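Local coordinates for protein endonuclease PI-MtuI (Mycobacterium tuberculosis, PDB 2IMZ) that probably carries out protein splicing through this RecA intein domain, excising itself and joining its flanking segments, while the full-length intein is probably also a homing endonuclease, at residues A[81-84]-A[85-88]. The protein carries 1 engineered substitution. Residues are numbered along the deposited sequence; the frame is centred on the assembly and turned at random.
Sequences WRAA and GELR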
ATOM      1  N   TRP A  81       6.916   6.176   7.163  1.00 21.37           N
ATOM      2  CA  TRP A  81       7.161   5.641   5.830  1.00 19.08           C
ATOM      3  C   TRP A  81       8.017   6.558   4.970  1.00 19.70           C
ATOM      4  O   TRP A  81       7.808   7.772   4.925  1.00 20.49           O
ATOM      5  CB  TRP A  81       5.829   5.365   5.124  1.00 17.72           C
ATOM      6  CG  TRP A  81       4.994   4.364   5.845  1.00 15.29           C
ATOM      7  CD1 TRP A  81       3.922   4.614   6.650  1.00 15.91           C
ATOM      8  CD2 TRP A  81       5.207   2.950   5.886  1.00 14.29           C
ATOM      9  NE1 TRP A  81       3.453   3.441   7.194  1.00 14.96           N
ATOM     10  CE2 TRP A  81       4.225   2.404   6.740  1.00 13.96           C
ATOM     11  CE3 TRP A  81       6.137   2.091   5.283  1.00 14.08           C
ATOM     12  CZ2 TRP A  81       4.144   1.032   7.011  1.00 13.48           C
ATOM     13  CZ3 TRP A  81       6.058   0.727   5.552  1.00 12.95           C
ATOM     14  CH2 TRP A  81       5.065   0.212   6.410  1.00 14.33           C
ATOM     15  N   ARG A  82       8.994   5.964   4.291  1.00 20.02           N
ATOM     16  CA  ARG A  82       9.885   6.706   3.415  1.00 20.26           C
ATOM     17  C   ARG A  82      10.090   5.914   2.135  1.00 19.23           C
ATOM     18  O   ARG A  82      10.172   4.685   2.164  1.00 19.40           O
ATOM     19  CB  ARG A  82      11.238   6.935   4.097  1.00 21.74           C
ATOM     20  CG  ARG A  82      11.162   7.760   5.369  1.00 24.03           C
ATOM     21  CD  ARG A  82      12.547   8.006   5.936  1.00 28.08           C
ATOM     22  NE  ARG A  82      13.378   8.747   4.995  1.00 29.97           N
ATOM     23  CZ  ARG A  82      14.681   8.957   5.151  1.00 32.43           C
ATOM     24  NH1 ARG A  82      15.311   8.481   6.217  1.00 33.22           N
ATOM     25  NH2 ARG A  82      15.353   9.640   4.236  1.00 33.55           N
ATOM     26  N   ALA A  83      10.166   6.621   1.014  1.00 18.19           N
ATOM     27  CA  ALA A  83      10.376   5.978  -0.275  1.00 16.82           C
ATOM     28  C   ALA A  83      11.782   5.380  -0.297  1.00 17.80           C
ATOM     29  O   ALA A  83      12.751   6.037   0.081  1.00 18.04           O
ATOM     30  CB  ALA A  83      10.214   6.993  -1.400  1.00 18.92           C
ATOM     31  N   ALA A  84      11.890   4.134  -0.741  1.00 15.94           N
ATOM     32  CA  ALA A  84      13.179   3.457  -0.784  1.00 16.06           C
ATOM     33  C   ALA A  84      14.247   4.298  -1.479  1.00 17.99           C
ATOM     34  O   ALA A  84      15.387   4.359  -1.022  1.00 17.25           O
ATOM     35  CB  ALA A  84      13.033   2.113  -1.486  1.00 15.44           C
ATOM     36  N   GLY A  85      13.864   4.951  -2.571  1.00 19.09           N
ATOM     37  CA  GLY A  85      14.801   5.765  -3.329  1.00 20.67           C
ATOM     38  C   GLY A  85      15.361   6.981  -2.613  1.00 21.00           C
ATOM     39  O   GLY A  85      16.296   7.615  -3.108  1.00 21.61           O
ATOM     40  N   GLU A  86      14.802   7.310  -1.453  1.00 20.75           N
ATOM     41  CA  GLU A  86      15.261   8.461  -0.683  1.00 21.97           C
ATOM     42  C   GLU A  86      16.184   8.065   0.466  1.00 21.58           C
ATOM     43  O   GLU A  86      16.793   8.920   1.110  1.00 20.80           O
ATOM     44  CB  GLU A  86      14.060   9.232  -0.144  1.00 24.56           C
ATOM     45  CG  GLU A  86      13.210   9.851  -1.246  1.00 30.64           C
ATOM     46  CD  GLU A  86      11.906  10.419  -0.730  1.00 34.26           C
ATOM     47  OE1 GLU A  86      11.945  11.246   0.206  1.00 37.20           O
ATOM     48  OE2 GLU A  86      10.842  10.042  -1.267  1.00 38.61           O
ATOM     49  N   LEU A  87      16.292   6.764   0.715  1.00 20.27           N
ATOM     50  CA  LEU A  87      17.144   6.273   1.790  1.00 19.47           C
ATOM     51  C   LEU A  87      18.614   6.288   1.392  1.00 19.21           C
ATOM     52  O   LEU A  87      18.965   6.068   0.232  1.00 19.73           O
ATOM     53  CB  LEU A  87      16.718   4.861   2.191  1.00 18.94           C
ATOM     54  CG  LEU A  87      15.276   4.795   2.696  1.00 18.20           C
ATOM     55  CD1 LEU A  87      14.902   3.356   2.997  1.00 19.04           C
ATOM     56  CD2 LEU A  87      15.127   5.662   3.937  1.00 20.63           C
ATOM     57  N   ARG A  88      19.470   6.553   2.372  1.00 19.40           N
ATOM     58  CA  ARG A  88      20.905   6.617   2.136  1.00 19.20           C
ATOM     59  C   ARG A  88      21.669   5.767   3.133  1.00 18.59           C
ATOM     60  O   ARG A  88      21.127   5.329   4.148  1.00 17.70           O
ATOM     61  CB  ARG A  88      21.386   8.068   2.242  1.00 21.39           C
ATOM     62  CG  ARG A  88      20.772   9.003   1.213  1.00 25.35           C
ATOM     63  CD  ARG A  88      21.341   8.753  -0.173  1.00 27.09           C
ATOM     64  NE  ARG A  88      20.745   9.639  -1.170  1.00 31.20           N
ATOM     65  CZ  ARG A  88      19.543   9.465  -1.709  1.00 34.21           C
ATOM     66  NH1 ARG A  88      18.796   8.426  -1.355  1.00 33.85           N
ATOM     67  NH2 ARG A  88      19.084  10.334  -2.600  1.00 35.27           N
TER
HETATM   68  O   HOH W   1      18.137   9.767   3.534  1.00 31.25           O
HETATM   69  O   HOH W   2      18.002   4.731  -2.158  1.00 19.17           O
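Ala83 and Ala84 each accept a backbone hydrogen bond from three residues further along, where strand 80-83 gives way to a short 3-10 turn. Glu86 N donates to Ala83 O at 2.9 Å, and Leu87 N donates to Ala84 O at 3.1 Å. The two bonds close overlapping turns. Over the turn lies the side chain of Arg82. Its guanidinium sets one face on Leu87 CD2, which sits over the centre of the group, 3.5 Å from Arg82 CZ. A bend at chi3 (61°) in an otherwise extended Arg82 chain turns the flat group onto this methyl. The charged end thus has an apolar floor. Beside it, a water accepts from Arg82 NH2 and donates to Glu86 O, 2.9 Å from each, and so ties the guanidinium to the turn. Arg82 also forms a weak, long ion pair with Asp91. The extended Glu86 chain runs back toward Ala83, with CG set beside its own backbone N (chi1 -65°). This brings Glu86 OE2 to 3.1 Å from Ala83 CB, a close van der Waals contact. A second water donates to both Ala84 O and Leu87 O. Arg88 closes the far end, where NH1 donates to Gly85 O at 3.2 Å and to Leu87 O at 2.8 Å. On the buried side, Ala84 packs on Ile57 and Leu87 on Leu59, both from strand 54-61. Ala84 and Leu87 thus pack the end of the 74-77/80-83 hairpin and its following 3-10 turn and loop against the larger sheet of the all-beta intein (Hint) fold.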